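Local coordinates for putative exported protein (Bordetella parapertussis, PDB 3OCJ), which is of unknown function but carries a methyltransferase domain with a Rossmann-like fold, and so probably transfers methyl groups from S-adenosylmethionine, at residues Ala17-Ala20 with Gly21-Gln25; Leu250-Gln253 with Gln254-Thr258; Arg114-Arg117 with Pro118-Val122; His175-Ala179 with Trp180-Thr184. All blocks are in the same frame, centred on the assembly; numbering follows the deposited sequence.

Interaction 1. Residues Ala17-Ala20 with Gly21-Gln25; sequences ADLA and GMVRQ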
loop_
_atom_site.group_PDB
_atom_site.type_symbol
_atom_site.label_atom_id
_atom_site.label_comp_id
_atom_site.label_asym_id
_atom_site.label_seq_id
_atom_site.Cartn_x
_atom_site.Cartn_y
_atom_site.Cartn_z
ATOM N N ALA A 17 19.487 -14.515 -10.482
ATOM C CA ALA A 17 19.619 -14.485 -11.938
ATOM C C ALA A 17 18.637 -13.484 -12.544
ATOM O O ALA A 17 19.007 -12.680 -13.411
ATOM C CB ALA A 17 19.385 -15.877 -12.526
ATOM N N ASP A 18 17.385 -13.522 -12.103
ATOM C CA ASP A 18 16.406 -12.554 -12.588
ATOM C C ASP A 18 16.787 -11.130 -12.183
ATOM O O ASP A 18 16.620 -10.188 -12.967
ATOM C CB ASP A 18 15.009 -12.900 -12.088
ATOM C CG ASP A 18 14.411 -14.084 -12.818
ATOM O OD1 ASP A 18 14.475 -14.098 -14.061
ATOM O OD2 ASP A 18 13.877 -14.984 -12.149
ATOM N N LEU A 19 17.325 -10.971 -10.977
ATOM C CA LEU A 19 17.724 -9.642 -10.516
ATOM C C LEU A 19 18.790 -9.050 -11.431
ATOM O O LEU A 19 18.713 -7.883 -11.806
ATOM C CB LEU A 19 18.238 -9.682 -9.080
ATOM C CG LEU A 19 18.792 -8.344 -8.576
ATOM C CD1 LEU A 19 17.692 -7.275 -8.474
ATOM C CD2 LEU A 19 19.490 -8.548 -7.242
ATOM N N ALA A 20 19.793 -9.845 -11.788
ATOM C CA ALA A 20 20.839 -9.334 -12.659
ATOM C C ALA A 20 20.235 -8.819 -13.960
ATOM O O ALA A 20 20.696 -7.822 -14.510
ATOM C CB ALA A 20 21.877 -10.415 -12.943
ATOM N N GLY A 21 19.215 -9.518 -14.455
ATOM C CA GLY A 21 18.516 -9.102 -15.662
ATOM C C GLY A 21 17.782 -7.782 -15.479
ATOM O O GLY A 21 17.853 -6.892 -16.334
HETATM N N MSE A 22 17.067 -7.642 -14.365
HETATM C CA MSE A 22 16.343 -6.400 -14.099
HETATM C C MSE A 22 17.293 -5.216 -13.944
HETATM O O MSE A 22 16.990 -4.105 -14.390
HETATM C CB MSE A 22 15.449 -6.541 -12.868
HETATM C CG MSE A 22 14.401 -7.631 -13.018
HETATM SE SE MSE A 22 13.184 -7.423 -14.555
HETATM C CE MSE A 22 11.928 -6.141 -13.797
ATOM N N VAL A 23 18.454 -5.464 -13.340
ATOM C CA VAL A 23 19.468 -4.425 -13.186
ATOM C C VAL A 23 20.061 -4.036 -14.540
ATOM O O VAL A 23 20.241 -2.852 -14.820
ATOM C CB VAL A 23 20.583 -4.836 -12.207
ATOM C CG1 VAL A 23 21.725 -3.827 -12.238
ATOM C CG2 VAL A 23 20.018 -4.971 -10.795
ATOM N N ARG A 24 20.355 -5.034 -15.372
ATOM C CA ARG A 24 20.859 -4.778 -16.721
ATOM C C ARG A 24 19.888 -3.913 -17.521
ATOM O O ARG A 24 20.300 -2.968 -18.191
ATOM C CB ARG A 24 21.128 -6.088 -17.473
ATOM C CG ARG A 24 22.297 -6.901 -16.929
ATOM C CD ARG A 24 22.737 -7.992 -17.907
ATOM N NE ARG A 24 21.677 -8.958 -18.184
ATOM C CZ ARG A 24 21.497 -10.087 -17.506
ATOM N NH1 ARG A 24 20.503 -10.905 -17.828
ATOM N NH2 ARG A 24 22.309 -10.399 -16.506
ATOM N N GLN A 25 18.600 -4.240 -17.445
ATOM C CA GLN A 25 17.571 -3.489 -18.168
ATOM C C GLN A 25 17.468 -2.042 -17.690
ATOM O O GLN A 25 17.306 -1.124 -18.492
ATOM C CB GLN A 25 16.217 -4.196 -18.070
ATOM C CG GLN A 25 16.196 -5.559 -18.756
ATOM C CD GLN A 25 14.969 -6.383 -18.407
ATOM O OE1 GLN A 25 13.874 -5.852 -18.236
ATOM N NE2 GLN A 25 15.150 -7.695 -18.307
HETATM O O HOH W 1 20.668 -13.082 -15.635
#
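Arg24 folds its side chain back over Ala20, one helical turn earlier. CG sits beside the backbone N and anti to the carbonyl carbon (chi1 -69°), which sends the chain back along the helix and brings Arg24 CG to 3.0 Å from Ala20 O. A bend at chi3 (-61°) lays the guanidinium down so that one face looks onto Ala20 O and Gly21 CA, both offset toward its rim, while Arg24 NH2 ends 3.6 Å from Ala20 CB. In the plane of the group, at its edge, a water accepts from Arg24 NH1 at 3.1 Å and donates to Ala17 O at 2.8 Å. Gly21 N also reaches Ala17 O, but weakly, at 3.3 Å. Arg24 was modelled in two conformers, and this account follows one.

All of this runs along a single helix, 15-33, near the start of the chain, with i to i+4 backbone bonds from Met22 N to Asp18 O, Val23 N to Leu19 O and Arg24 N to Ala20 O. On another flank Leu19 CD1 meets Val23 CG2 at 4.0 Å, the two side chains crossing at a slant. Leu19 also lies on Arg58, Leu61 and Leu62 of helix 55-63. Asp18 touches Leu62 too, and its OD2 is hydrogen-bonded to Ser11 OG. Met22, a selenomethionine, passes CG within 3.4 Å of Asp18 O before its chain bends twice, so that SE ends farther from residues 17-20 than CG.

Interaction 2. Residues Leu250-Gln253 with Gln254-Thr258; sequences LQLQ and QLVFT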
loop_
_atom_site.group_PDB
_atom_site.type_symbol
_atom_site.label_atom_id
_atom_site.label_comp_id
_atom_site.label_asym_id
_atom_site.label_seq_id
_atom_site.Cartn_x
_atom_site.Cartn_y
_atom_site.Cartn_z
ATOM N N LEU A 250 11.029 14.963 -4.996
ATOM C CA LEU A 250 10.106 14.508 -6.031
ATOM C C LEU A 250 10.857 14.122 -7.312
ATOM O O LEU A 250 10.564 13.091 -7.927
ATOM C CB LEU A 250 9.036 15.569 -6.330
ATOM C CG LEU A 250 8.038 15.155 -7.408
ATOM C CD1 LEU A 250 7.258 13.899 -7.011
ATOM C CD2 LEU A 250 7.081 16.309 -7.693
ATOM N N GLN A 251 11.825 14.943 -7.723
ATOM C CA GLN A 251 12.628 14.615 -8.899
ATOM C C GLN A 251 13.324 13.275 -8.702
ATOM O O GLN A 251 13.348 12.435 -9.604
ATOM C CB GLN A 251 13.675 15.698 -9.175
ATOM C CG GLN A 251 13.085 17.016 -9.640
ATOM C CD GLN A 251 14.150 18.052 -9.951
ATOM O OE1 GLN A 251 15.088 18.248 -9.176
ATOM N NE2 GLN A 251 14.009 18.724 -11.088
ATOM N N LEU A 252 13.882 13.078 -7.514
ATOM C CA LEU A 252 14.522 11.808 -7.177
ATOM C C LEU A 252 13.535 10.641 -7.325
ATOM O O LEU A 252 13.830 9.643 -7.985
ATOM C CB LEU A 252 15.104 11.861 -5.765
ATOM C CG LEU A 252 15.715 10.555 -5.245
ATOM C CD1 LEU A 252 16.965 10.179 -6.036
ATOM C CD2 LEU A 252 16.031 10.639 -3.755
ATOM N N GLN A 253 12.365 10.771 -6.710
ATOM C CA GLN A 253 11.342 9.739 -6.814
ATOM C C GLN A 253 10.957 9.454 -8.261
ATOM O O GLN A 253 10.828 8.298 -8.663
ATOM C CB GLN A 253 10.103 10.150 -6.034
ATOM C CG GLN A 253 8.968 9.173 -6.206
ATOM C CD GLN A 253 7.791 9.566 -5.367
ATOM O OE1 GLN A 253 7.866 9.543 -4.140
ATOM N NE2 GLN A 253 6.690 9.919 -6.017
ATOM N N GLN A 254 10.791 10.504 -9.055
ATOM C CA GLN A 254 10.388 10.323 -10.439
ATOM C C GLN A 254 11.418 9.529 -11.238
ATOM O O GLN A 254 11.058 8.692 -12.062
ATOM C CB GLN A 254 10.128 11.674 -11.098
ATOM C CG GLN A 254 8.921 12.375 -10.511
ATOM C CD GLN A 254 8.784 13.797 -10.992
ATOM O OE1 GLN A 254 9.771 14.444 -11.342
ATOM N NE2 GLN A 254 7.555 14.294 -11.009
ATOM N N LEU A 255 12.697 9.798 -11.001
ATOM C CA LEU A 255 13.751 9.074 -11.698
ATOM C C LEU A 255 13.761 7.628 -11.230
ATOM O O LEU A 255 13.778 6.694 -12.042
ATOM C CB LEU A 255 15.106 9.731 -11.431
ATOM C CG LEU A 255 16.295 9.051 -12.113
ATOM C CD1 LEU A 255 16.135 9.065 -13.629
ATOM C CD2 LEU A 255 17.582 9.743 -11.698
ATOM N N VAL A 256 13.728 7.440 -9.918
ATOM C CA VAL A 256 13.774 6.101 -9.350
ATOM C C VAL A 256 12.587 5.252 -9.814
ATOM O O VAL A 256 12.764 4.093 -10.205
ATOM C CB VAL A 256 13.885 6.136 -7.812
ATOM C CG1 VAL A 256 13.775 4.731 -7.228
ATOM C CG2 VAL A 256 15.210 6.772 -7.402
ATOM N N PHE A 257 11.382 5.816 -9.782
ATOM C CA PHE A 257 10.193 5.068 -10.183
ATOM C C PHE A 257 10.108 4.891 -11.701
ATOM O O PHE A 257 9.996 3.776 -12.195
ATOM C CB PHE A 257 8.897 5.741 -9.685
ATOM C CG PHE A 257 8.660 5.653 -8.195
ATOM C CD1 PHE A 257 9.591 5.096 -7.329
ATOM C CD2 PHE A 257 7.473 6.148 -7.664
ATOM C CE1 PHE A 257 9.339 5.038 -5.951
ATOM C CE2 PHE A 257 7.217 6.093 -6.297
ATOM C CZ PHE A 257 8.147 5.542 -5.441
ATOM N N THR A 258 10.143 5.988 -12.452
ATOM C CA THR A 258 9.899 5.886 -13.892
ATOM C C THR A 258 10.992 5.147 -14.649
ATOM O O THR A 258 10.703 4.393 -15.577
ATOM C CB THR A 258 9.698 7.260 -14.553
ATOM O OG1 THR A 258 10.917 8.012 -14.492
ATOM C CG2 THR A 258 8.595 8.014 -13.853
#
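Helix 247-261 carries an i to i+4 stack of an amide on an aromatic ring, Gln253 on Phe257. Gln253 CG lies over one face of the ring, 3.7 Å from the centroid of Phe257 and 17° off the ring normal, a CH-pi contact. The amide beyond it is turned nearly parallel to the ring, with 10° between the planes, and Gln253 CD is 3.6 Å from Phe257 CE2. Gln253 is extended, with CG anti to its backbone N (chi1 175°), and its OE1 accepts a hydrogen bond from Ala97 N, which helps hold the amide in the stack.

The same ring packs edge-to-face with Trp265 and touches the bound palmitic acid, so this helix probably lines part of the lipid's pocket. At the backbone, Phe257 N donates to Gln253 O at 2.8 Å, where the helix widens into a pi-type turn at 256-258. Gln254 reaches back: its CG is 3.1 Å from Leu250 O, and its NE2 rests 3.7 Å from Leu250 CG, the two side chains crossing. The Leu252 and Val256 side chains lie side by side, with Leu252 CD1 4.1 Å from Val256 CG2, facing Val90 and Phe91 of helix 86-94.

Interaction 3. Residues Arg114-Arg117 with Pro118-Val122; sequences RHLR and PGCVV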
loop_
_atom_site.group_PDB
_atom_site.type_symbol
_atom_site.label_atom_id
_atom_site.label_comp_id
_atom_site.label_asym_id
_atom_site.label_seq_id
_atom_site.Cartn_x
_atom_site.Cartn_y
_atom_site.Cartn_z
ATOM N N ARG A 114 -11.497 4.939 15.725
ATOM C CA ARG A 114 -12.744 5.677 15.877
ATOM C C ARG A 114 -13.977 4.792 15.710
ATOM O O ARG A 114 -14.977 4.967 16.411
ATOM C CB ARG A 114 -12.785 6.823 14.853
ATOM C CG ARG A 114 -14.144 7.468 14.678
ATOM C CD ARG A 114 -14.059 8.670 13.737
ATOM N NE ARG A 114 -15.387 9.128 13.344
ATOM C CZ ARG A 114 -15.633 10.254 12.684
ATOM N NH1 ARG A 114 -16.884 10.575 12.379
ATOM N NH2 ARG A 114 -14.637 11.062 12.335
ATOM N N HIS A 115 -13.900 3.837 14.785
ATOM C CA HIS A 115 -15.057 3.016 14.437
ATOM C C HIS A 115 -15.160 1.715 15.242
ATOM O O HIS A 115 -16.197 1.065 15.229
ATOM C CB HIS A 115 -15.069 2.729 12.928
ATOM C CG HIS A 115 -15.324 3.945 12.098
ATOM N ND1 HIS A 115 -16.588 4.314 11.688
ATOM C CD2 HIS A 115 -14.484 4.891 11.620
ATOM C CE1 HIS A 115 -16.513 5.432 10.989
ATOM N NE2 HIS A 115 -15.249 5.814 10.947
ATOM N N LEU A 116 -14.085 1.351 15.935
ATOM C CA LEU A 116 -14.041 0.120 16.728
ATOM C C LEU A 116 -15.075 0.171 17.855
ATOM O O LEU A 116 -15.249 1.207 18.497
ATOM C CB LEU A 116 -12.642 -0.039 17.320
ATOM C CG LEU A 116 -12.052 -1.422 17.592
ATOM C CD1 LEU A 116 -11.903 -2.209 16.297
ATOM C CD2 LEU A 116 -10.701 -1.257 18.279
ATOM N N ARG A 117 -15.767 -0.944 18.089
ATOM C CA ARG A 117 -16.678 -1.091 19.227
ATOM C C ARG A 117 -16.482 -2.487 19.819
ATOM O O ARG A 117 -16.004 -3.389 19.132
ATOM C CB ARG A 117 -18.140 -0.950 18.788
ATOM C CG ARG A 117 -18.531 0.397 18.197
ATOM C CD ARG A 117 -18.495 1.499 19.233
ATOM N NE ARG A 117 -19.024 2.747 18.684
ATOM C CZ ARG A 117 -18.292 3.638 18.025
ATOM N NH1 ARG A 117 -16.998 3.428 17.845
ATOM N NH2 ARG A 117 -18.849 4.745 17.551
ATOM N N PRO A 118 -16.883 -2.684 21.083
ATOM C CA PRO A 118 -16.769 -4.022 21.676
ATOM C C PRO A 118 -17.474 -5.068 20.818
ATOM O O PRO A 118 -18.565 -4.807 20.309
ATOM C CB PRO A 118 -17.484 -3.873 23.027
ATOM C CG PRO A 118 -17.378 -2.410 23.354
ATOM C CD PRO A 118 -17.436 -1.695 22.027
ATOM N N GLY A 119 -16.849 -6.230 20.653
ATOM C CA GLY A 119 -17.472 -7.339 19.953
ATOM C C GLY A 119 -17.529 -7.226 18.440
ATOM O O GLY A 119 -18.088 -8.098 17.770
ATOM N N CYS A 120 -16.954 -6.175 17.874
ATOM C CA CYS A 120 -17.041 -6.021 16.430
ATOM C C CYS A 120 -16.119 -6.991 15.700
ATOM O O CYS A 120 -15.118 -7.463 16.245
ATOM C CB CYS A 120 -16.787 -4.578 15.994
ATOM S SG CYS A 120 -15.087 -4.019 16.130
ATOM N N VAL A 121 -16.503 -7.306 14.471
ATOM C CA VAL A 121 -15.708 -8.159 13.611
ATOM C C VAL A 121 -15.035 -7.265 12.574
ATOM O O VAL A 121 -15.708 -6.565 11.811
ATOM C CB VAL A 121 -16.565 -9.224 12.917
ATOM C CG1 VAL A 121 -15.698 -10.081 12.012
ATOM C CG2 VAL A 121 -17.265 -10.099 13.958
ATOM N N VAL A 122 -13.706 -7.253 12.578
ATOM C CA VAL A 122 -12.950 -6.384 11.686
ATOM C C VAL A 122 -12.138 -7.247 10.730
ATOM O O VAL A 122 -11.389 -8.132 11.152
ATOM C CB VAL A 122 -11.973 -5.495 12.476
ATOM C CG1 VAL A 122 -11.301 -4.490 11.554
ATOM C CG2 VAL A 122 -12.706 -4.779 13.602
#
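Leu116 supplies the apolar part of the contact. Its CD1 branch touches Cys120 SG at 3.7 Å and Val122 CG2 at 3.8 Å, and the Leu116 and Val122 side chains meet at about a right angle. Cys120 has two conformers in the model; in this one SG sits between the backbone N and the carbonyl carbon (chi1 72°), turning the sulfur inward toward Leu116 and also to 3.2 Å from Arg117 O. Tyr138 and Cys141 cover Leu116 further.

These residues make the passage from helix 96-115 into strand 121-124, the first strand of the Rossmann-like methyltransferase sheet in chain order and one of its inner strands. Val121 and Val122 therefore have neighbours on both flanks, strands 145-150 and 188-192.

The backbone bond that closes the turn runs from Cys120 N to Arg117 O at 3.2 Å, the donor standing above the carbonyl plane. It completes a type II beta turn, with Pro118 at the second position and Gly119 taking the positive phi (76°) of the third.

The side-chain bonds belong to Arg117. A bend at chi2 (-68°) swings the guanidinium back to the C-terminal end of helix 96-115, where Arg117 NH1 donates to Arg114 O and to Leu116 O, both at 2.9 Å. Both oxygens lie within a few degrees of the guanidinium plane, so one nitrogen grips two carbonyls there, and its positive charge probably suits the negative end of the helix dipole.

Interaction 4. Residues His175-Ala179 with Trp180-Thr184; sequences HRQDA and WKLDT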
loop_
_atom_site.group_PDB
_atom_site.type_symbol
_atom_site.label_atom_id
_atom_site.label_comp_id
_atom_site.label_asym_id
_atom_site.label_seq_id
_atom_site.Cartn_x
_atom_site.Cartn_y
_atom_site.Cartn_z
ATOM N N HIS A 175 -7.545 -16.495 6.356
ATOM C CA HIS A 175 -8.033 -17.229 5.201
ATOM C C HIS A 175 -7.162 -16.941 4.000
ATOM O O HIS A 175 -6.897 -15.785 3.683
ATOM C CB HIS A 175 -9.461 -16.814 4.863
ATOM C CG HIS A 175 -10.421 -16.975 5.995
ATOM N ND1 HIS A 175 -10.998 -18.186 6.317
ATOM C CD2 HIS A 175 -10.908 -16.078 6.884
ATOM C CE1 HIS A 175 -11.797 -18.025 7.355
ATOM N NE2 HIS A 175 -11.761 -16.756 7.718
ATOM N N ARG A 176 -6.714 -17.996 3.332
ATOM C CA ARG A 176 -5.999 -17.849 2.074
ATOM C C ARG A 176 -7.055 -17.833 0.978
ATOM O O ARG A 176 -7.681 -18.860 0.681
ATOM C CB ARG A 176 -5.015 -19.011 1.867
ATOM C CG ARG A 176 -3.786 -18.684 1.003
ATOM C CD ARG A 176 -4.017 -18.929 -0.483
ATOM N NE ARG A 176 -2.918 -19.690 -1.082
ATOM C CZ ARG A 176 -2.372 -19.434 -2.270
ATOM N NH1 ARG A 176 -2.811 -18.431 -3.010
ATOM N NH2 ARG A 176 -1.380 -20.187 -2.724
ATOM N N GLN A 177 -7.249 -16.661 0.384
ATOM C CA GLN A 177 -8.259 -16.452 -0.641
ATOM C C GLN A 177 -7.780 -15.348 -1.562
ATOM O O GLN A 177 -7.066 -14.439 -1.139
ATOM C CB GLN A 177 -9.589 -16.002 -0.022
ATOM C CG GLN A 177 -10.268 -17.010 0.890
ATOM C CD GLN A 177 -11.577 -16.490 1.463
ATOM O OE1 GLN A 177 -12.187 -17.127 2.322
ATOM N NE2 GLN A 177 -12.014 -15.329 0.989
ATOM N N ASP A 178 -8.173 -15.436 -2.825
ATOM C CA ASP A 178 -8.001 -14.344 -3.770
ATOM C C ASP A 178 -8.925 -13.201 -3.376
ATOM O O ASP A 178 -10.152 -13.320 -3.439
ATOM C CB ASP A 178 -8.353 -14.850 -5.166
ATOM C CG ASP A 178 -8.160 -13.797 -6.249
ATOM O OD1 ASP A 178 -7.847 -12.628 -5.943
ATOM O OD2 ASP A 178 -8.332 -14.178 -7.421
ATOM N N ALA A 179 -8.337 -12.085 -2.964
ATOM C CA ALA A 179 -9.118 -10.918 -2.583
ATOM C C ALA A 179 -10.137 -10.499 -3.646
ATOM O O ALA A 179 -11.227 -10.044 -3.316
ATOM C CB ALA A 179 -8.193 -9.748 -2.241
ATOM N N TRP A 180 -9.784 -10.645 -4.923
ATOM C CA TRP A 180 -10.686 -10.260 -6.009
ATOM C C TRP A 180 -11.931 -11.144 -6.124
ATOM O O TRP A 180 -12.864 -10.812 -6.850
ATOM C CB TRP A 180 -9.934 -10.228 -7.351
ATOM C CG TRP A 180 -8.804 -9.250 -7.356
ATOM C CD1 TRP A 180 -7.493 -9.513 -7.096
ATOM C CD2 TRP A 180 -8.890 -7.839 -7.602
ATOM N NE1 TRP A 180 -6.753 -8.360 -7.183
ATOM C CE2 TRP A 180 -7.587 -7.315 -7.481
ATOM C CE3 TRP A 180 -9.942 -6.974 -7.919
ATOM C CZ2 TRP A 180 -7.301 -5.961 -7.681
ATOM C CZ3 TRP A 180 -9.659 -5.640 -8.117
ATOM C CH2 TRP A 180 -8.351 -5.143 -7.997
ATOM N N LYS A 181 -11.945 -12.266 -5.407
ATOM C CA LYS A 181 -13.081 -13.194 -5.446
ATOM C C LYS A 181 -13.829 -13.222 -4.111
ATOM O O LYS A 181 -14.617 -14.131 -3.850
ATOM C CB LYS A 181 -12.617 -14.608 -5.818
ATOM C CG LYS A 181 -11.902 -14.716 -7.155
ATOM C CD LYS A 181 -11.512 -16.171 -7.438
ATOM C CE LYS A 181 -10.489 -16.294 -8.565
ATOM N NZ LYS A 181 -9.145 -16.766 -8.083
ATOM N N LEU A 182 -13.580 -12.227 -3.262
ATOM C CA LEU A 182 -14.241 -12.148 -1.964
ATOM C C LEU A 182 -15.748 -12.332 -2.117
ATOM O O LEU A 182 -16.371 -11.672 -2.942
ATOM C CB LEU A 182 -13.955 -10.784 -1.332
ATOM C CG LEU A 182 -14.524 -10.552 0.064
ATOM C CD1 LEU A 182 -13.876 -11.484 1.077
ATOM C CD2 LEU A 182 -14.324 -9.099 0.471
ATOM N N ASP A 183 -16.346 -13.217 -1.323
ATOM C CA ASP A 183 -17.781 -13.456 -1.462
ATOM C C ASP A 183 -18.517 -13.585 -0.129
ATOM O O ASP A 183 -19.639 -14.075 -0.081
ATOM C CB ASP A 183 -18.054 -14.658 -2.373
ATOM C CG ASP A 183 -17.614 -15.977 -1.761
ATOM O OD1 ASP A 183 -17.041 -15.976 -0.651
ATOM O OD2 ASP A 183 -17.847 -17.027 -2.399
ATOM N N THR A 184 -17.878 -13.122 0.941
ATOM C CA THR A 184 -18.498 -13.053 2.261
ATOM C C THR A 184 -19.775 -12.225 2.205
ATOM O O THR A 184 -19.805 -11.170 1.576
ATOM C CB THR A 184 -17.545 -12.397 3.283
ATOM O OG1 THR A 184 -16.294 -13.101 3.305
ATOM C CG2 THR A 184 -18.160 -12.387 4.682
HETATM O O HOH W 2 -14.650 -14.975 0.325
#
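Asp178 divides its carboxylate between Trp180 and Lys181, and this is the tight part of the contact. OD1 accepts from Trp180 N at 3.0 Å, met from above the carboxylate plane, in an Asx turn. The same OD1 lies at the edge of the indole, in its plane, 3.3 Å from Trp180 CD1, with carboxylate and ring planes 75° apart. OD2 turns its anti lone pair to Lys181 NZ in a salt bridge of 2.8 Å; a bend at chi4 (112°) of the lysine curls its end onto that oxygen. Two i+3 to i backbone bonds wind the chain into a 3-10 turn, Lys181 N to Asp178 O at 2.9 Å and Leu182 N to Ala179 O at 3.2 Å. Ala179 packs on Val125 and Leu196.

On the looser side Gln177 NE2 comes no nearer than 4.3 Å to Leu182 CD1, and the link to Asp183 goes through a water taking a bond from Asp183 N at 2.9 Å and a weak one from Gln177 NE2.

The turn leaves strand 172-176, an edge strand of the methyltransferase sheet. With a different donor on each oxygen, rotation of the Asp178 carboxylate is probably restrained, consistent with a firmly set turn.

How the interactions relate
The four contacts are separate local structures, and none touches another. Interactions 3 and 4 both belong to the Rossmann-like sheet: 114-122 leads into an inner strand, 175-184 leaves an edge strand, their centres about 21 Å and nearest atoms about 8 Å apart. Interactions 1 and 2 lie on helices outside that sheet, centres about 20 Å apart. Interaction 3 is on the opposite side of the chain's centre from both, at about 46 Å from interaction 1 and 40 Å from interaction 2, centre to centre. The palmitic acid is nearest to interaction 2, about 4 Å from the Phe257 side chain, while the side chains of Leu19 and Trp180 are each about 11 Å from it.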